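Side-chain contacts in phosphatase YwpJ (Bacillus subtilis, PDB 1NRW), which removes the phosphate group from phosphorylated five- and six-carbon sugars and nucleoside monophosphates in vitro, as a magnesium-dependent HAD-superfamily phosphatase of the Cof family: residues Ile7-Leu11 / Asp12-Leu16; Glu83-Lys87 / Lys88-Asp92. All blocks are in the same frame, centred on the assembly; numbering follows the deposited sequence.

Interaction 1 (Ile7-Leu11 / Asp12-Leu16); sequences IAIDL and DGTLL. With CA (calcium ion), chain D; PO4 (phosphate ion), chain B.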
# COMPACT_ATOMS: atom_id res chain seq x y z
N ILE A 7 10.54 -10.38 7.27
CA ILE A 7 10.86 -9.10 6.65
C ILE A 7 9.65 -8.59 5.88
O ILE A 7 9.15 -9.27 4.98
CB ILE A 7 12.05 -9.23 5.68
CG1 ILE A 7 13.28 -9.73 6.45
CG2 ILE A 7 12.35 -7.89 5.02
CD1 ILE A 7 14.44 -10.12 5.56
N ALA A 8 9.18 -7.40 6.24
CA ALA A 8 8.02 -6.77 5.59
C ALA A 8 8.55 -5.77 4.56
O ALA A 8 9.39 -4.92 4.88
CB ALA A 8 7.16 -6.06 6.63
N ILE A 9 8.04 -5.86 3.34
CA ILE A 9 8.51 -5.00 2.25
C ILE A 9 7.38 -4.25 1.55
O ILE A 9 6.46 -4.86 1.03
CB ILE A 9 9.24 -5.86 1.18
CG1 ILE A 9 10.30 -6.73 1.86
CG2 ILE A 9 9.89 -4.96 0.12
CD1 ILE A 9 10.99 -7.71 0.92
N ASP A 10 7.47 -2.92 1.54
CA ASP A 10 6.47 -2.09 0.87
C ASP A 10 6.55 -2.37 -0.63
O ASP A 10 7.60 -2.76 -1.14
CB ASP A 10 6.76 -0.62 1.18
CG ASP A 10 5.72 0.32 0.62
OD1 ASP A 10 4.59 -0.11 0.27
OD2 ASP A 10 6.03 1.52 0.56
N LEU A 11 5.44 -2.18 -1.34
CA LEU A 11 5.41 -2.45 -2.78
C LEU A 11 5.86 -1.25 -3.61
O LEU A 11 6.99 -1.20 -4.08
CB LEU A 11 3.99 -2.88 -3.19
CG LEU A 11 3.75 -3.25 -4.66
CD1 LEU A 11 4.43 -4.56 -5.02
CD2 LEU A 11 2.25 -3.34 -4.88
N ASP A 12 4.98 -0.26 -3.78
CA ASP A 12 5.32 0.93 -4.56
C ASP A 12 6.49 1.70 -3.94
O ASP A 12 6.60 1.79 -2.73
CB ASP A 12 4.10 1.86 -4.64
CG ASP A 12 2.99 1.28 -5.49
OD1 ASP A 12 3.05 1.43 -6.72
OD2 ASP A 12 2.07 0.65 -4.92
N GLY A 13 7.37 2.24 -4.78
CA GLY A 13 8.50 3.02 -4.30
C GLY A 13 9.52 2.28 -3.46
O GLY A 13 10.49 2.88 -2.98
N THR A 14 9.33 0.98 -3.29
CA THR A 14 10.23 0.18 -2.48
C THR A 14 10.64 -1.07 -3.26
O THR A 14 11.72 -1.09 -3.85
CB THR A 14 9.51 -0.17 -1.14
OG1 THR A 14 9.24 1.05 -0.44
CG2 THR A 14 10.37 -1.07 -0.25
N LEU A 15 9.80 -2.10 -3.27
CA LEU A 15 10.13 -3.30 -4.04
C LEU A 15 10.10 -2.96 -5.53
O LEU A 15 10.93 -3.45 -6.31
CB LEU A 15 9.12 -4.43 -3.76
CG LEU A 15 9.39 -5.74 -4.51
CD1 LEU A 15 10.71 -6.35 -4.02
CD2 LEU A 15 8.24 -6.72 -4.28
N LEU A 16 9.14 -2.14 -5.93
CA LEU A 16 9.02 -1.76 -7.33
C LEU A 16 9.91 -0.56 -7.66
O LEU A 16 10.04 0.36 -6.86
CB LEU A 16 7.57 -1.40 -7.66
CG LEU A 16 6.55 -2.51 -7.43
CD1 LEU A 16 5.15 -1.98 -7.71
CD2 LEU A 16 6.85 -3.71 -8.31
CA CA D . 5.46 3.25 -1.03
P PO4 B . 2.04 1.35 -1.45
O1 PO4 B . 3.42 1.76 -1.10
O2 PO4 B . 1.31 1.00 -0.21
O3 PO4 B . 1.36 2.48 -2.13
O4 PO4 B . 2.10 0.18 -2.35
O HOH W 1 5.61 5.05 -2.75
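The DxDGT loop of the HAD fold, motif I, lies where strand 6-10 gives way to a short helical turn, and here Asp10 and Asp12 meet over one calcium ion and one phosphate ion. Asp10, by similarity the nucleophile, holds CG anti to its backbone N (chi1 -176°), and its carboxylate divides the work: OD2 binds the calcium at 2.4 Å, whereas OD1 lies 2.6 Å from O1 of the phosphate and forms a salt bridge with Lys217. Asp12 binds the same calcium through its backbone O at 2.5 Å, while its carboxylate points to the phosphate and OD2 forms a salt bridge with Arg46; its backbone N donates to phosphate O4. Asp240 and Ser241 complete the protein ligands, and Thr14 OG1 hydrogen-bonds to Asp240, a second-shell brace on the metal site. The turn itself is tied by main-chain bonds. Leu15 N donates to Asp10 O, and Leu11 O takes two donors from opposite faces of its plane, Thr14 N at 3.3 Å and Leu16 N at 3.0 Å, the latter almost straight at 172°. Next to this grip, Leu16 CD1 comes within 3.6 Å of Leu11 CG, and Thr14 CG2 packs 3.9 Å from Ile9 CG2. Cutting Leu11 back to an alanine removes CG and both methyls, which would probably cost Leu16 CD1 one of its apolar neighbours and open a gap beside the turn. The calcium draws Asp10 OD2, Asp12 O and phosphate O1 together and probably offsets much of the repulsion among these oxygens, while the bonds of the turn probably help to hold Asp12 so that its O faces the metal and its N the phosphate, consistent with a site built for magnesium-assisted phosphoryl transfer.

Interaction 2 (Glu83-Lys87 / Lys88-Asp92); sequences ETIDK and KRAYD
Asp86 and Lys88 meet at the start of helix 87-99, where an aspartate N-cap shows how one carboxylate oxygen can serve the first turn of a helix. From the backbone of Asp86 the side chain sets out with CB 4.2 Å from Arg89 CB. CG, 3.8 Å from Lys88 N, stands anti to the backbone N (chi1 176°), a setting that swings the carboxylate back over the amide groups at the helix start. There OD1 accepts from Lys88 N at 2.7 Å, met nearly head-on to the C-O bond although the N-H...O angle is only 132°, and takes a second, weak bond from Arg89 N at 3.3 Å. The same oxygen rests 3.3 Å from Lys88 CB, alongside the root of that lysine. The carboxylate's charge, at the N-terminal end of the helix, would probably interact favourably with the helix dipole. Lys88 NZ, 6.0 Å from OD1, makes no ion pair with it. Behind the cap the regular helix bonds begin: Ala90 N donates to Asp86 O, and Tyr91 N to Lys87 O. One residue before the cap, Ile85 places CG2 over the inner side of the turn, 4.1 Å from Ala90 CB and 4.0 Å from Arg89 CG. Arg89 bends away from Ile85, its NE forming a salt bridge with Asp197. The cap joins the loop after strand 79-82 to helix 87-99. Ile85 and Ala90, on the inner side of the loop and helix, lie against strand 172-178 of the six-stranded sheet, where Ile85 touches Ile175 and Ala90 packs on Phe172, while farther along Tyr91 meets Phe160 and Phe164 edge-to-face, and Asp86 itself remains at the exposed surface.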
# COMPACT_ATOMS: atom_id res chain seq x y z
N GLU A 83 -10.14 -6.92 7.95
CA GLU A 83 -10.53 -5.94 8.95
C GLU A 83 -11.32 -4.89 8.19
O GLU A 83 -10.75 -4.10 7.44
CB GLU A 83 -9.30 -5.31 9.60
CG GLU A 83 -9.59 -4.42 10.80
CD GLU A 83 -10.06 -5.21 12.02
OE1 GLU A 83 -9.49 -6.29 12.30
OE2 GLU A 83 -10.99 -4.75 12.71
N THR A 84 -12.63 -4.88 8.39
CA THR A 84 -13.50 -3.96 7.68
C THR A 84 -13.84 -2.65 8.37
O THR A 84 -13.74 -2.51 9.59
CB THR A 84 -14.83 -4.64 7.33
OG1 THR A 84 -15.51 -5.01 8.53
CG2 THR A 84 -14.59 -5.88 6.48
N ILE A 85 -14.23 -1.68 7.55
CA ILE A 85 -14.65 -0.36 8.02
C ILE A 85 -16.15 -0.51 8.26
O ILE A 85 -16.86 -1.04 7.39
CB ILE A 85 -14.44 0.72 6.93
CG1 ILE A 85 -12.96 0.86 6.59
CG2 ILE A 85 -15.02 2.06 7.41
CD1 ILE A 85 -12.71 1.71 5.35
N ASP A 86 -16.63 -0.07 9.42
CA ASP A 86 -18.05 -0.15 9.72
C ASP A 86 -18.82 0.46 8.55
O ASP A 86 -18.49 1.55 8.09
CB ASP A 86 -18.35 0.63 11.01
CG ASP A 86 -19.83 0.67 11.33
OD1 ASP A 86 -20.58 1.37 10.63
OD2 ASP A 86 -20.25 -0.01 12.30
N LYS A 87 -19.84 -0.25 8.08
CA LYS A 87 -20.62 0.22 6.94
C LYS A 87 -21.22 1.62 7.06
O LYS A 87 -21.26 2.36 6.07
CB LYS A 87 -21.72 -0.78 6.59
CG LYS A 87 -21.19 -2.01 5.86
CD LYS A 87 -22.31 -2.85 5.28
CE LYS A 87 -21.76 -3.97 4.41
NZ LYS A 87 -20.84 -4.86 5.18
N LYS A 88 -21.68 2.00 8.24
CA LYS A 88 -22.24 3.33 8.41
C LYS A 88 -21.15 4.38 8.30
O LYS A 88 -21.37 5.47 7.77
CB LYS A 88 -22.98 3.44 9.74
CG LYS A 88 -24.32 2.74 9.72
CD LYS A 88 -25.09 2.93 11.01
CE LYS A 88 -26.52 2.43 10.86
NZ LYS A 88 -26.54 1.02 10.38
N ARG A 89 -19.96 4.06 8.81
CA ARG A 89 -18.84 4.98 8.74
C ARG A 89 -18.37 5.07 7.29
O ARG A 89 -18.00 6.14 6.81
CB ARG A 89 -17.69 4.50 9.64
CG ARG A 89 -16.38 5.25 9.45
CD ARG A 89 -16.54 6.75 9.66
NE ARG A 89 -15.98 7.19 10.93
CZ ARG A 89 -15.89 8.47 11.30
NH1 ARG A 89 -16.34 9.42 10.50
NH2 ARG A 89 -15.34 8.78 12.47
N ALA A 90 -18.39 3.94 6.58
CA ALA A 90 -17.98 3.92 5.18
C ALA A 90 -18.95 4.77 4.37
O ALA A 90 -18.54 5.53 3.48
CB ALA A 90 -17.97 2.48 4.65
N TYR A 91 -20.24 4.65 4.67
CA TYR A 91 -21.25 5.43 3.96
C TYR A 91 -20.97 6.91 4.17
O TYR A 91 -21.01 7.71 3.23
CB TYR A 91 -22.65 5.10 4.50
CG TYR A 91 -23.76 5.74 3.71
CD1 TYR A 91 -24.33 5.08 2.61
CD2 TYR A 91 -24.24 7.01 4.04
CE1 TYR A 91 -25.35 5.68 1.86
CE2 TYR A 91 -25.26 7.61 3.29
CZ TYR A 91 -25.81 6.94 2.21
OH TYR A 91 -26.81 7.54 1.47
N ASP A 92 -20.69 7.27 5.41
CA ASP A 92 -20.40 8.64 5.79
C ASP A 92 -19.21 9.19 5.02
O ASP A 92 -19.27 10.28 4.45
CB ASP A 92 -20.11 8.69 7.30
CG ASP A 92 -20.40 10.04 7.90
OD1 ASP A 92 -19.80 11.05 7.45
OD2 ASP A 92 -21.24 10.10 8.83

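How the interactions relate
Both are local contacts at a helix start, with an aspartate just before the helix, but the two carboxylates are used differently. In interaction 2 the carboxylate caps backbone amides; in interaction 1 it serves chiefly the metal, the phosphate's surroundings and Lys217, and makes no capping bond. The centres lie 28 Å apart and the nearest atoms about 17 Å, with no touch. Interaction 1 belongs to a central strand of the eight-stranded sheet and holds the active site. Interaction 2 follows 79-82, an outermost strand of that sheet, and leads into a helix packed on the six-stranded sheet; the side chain of Ile85 is about 12 Å from phosphate-binding Gly45.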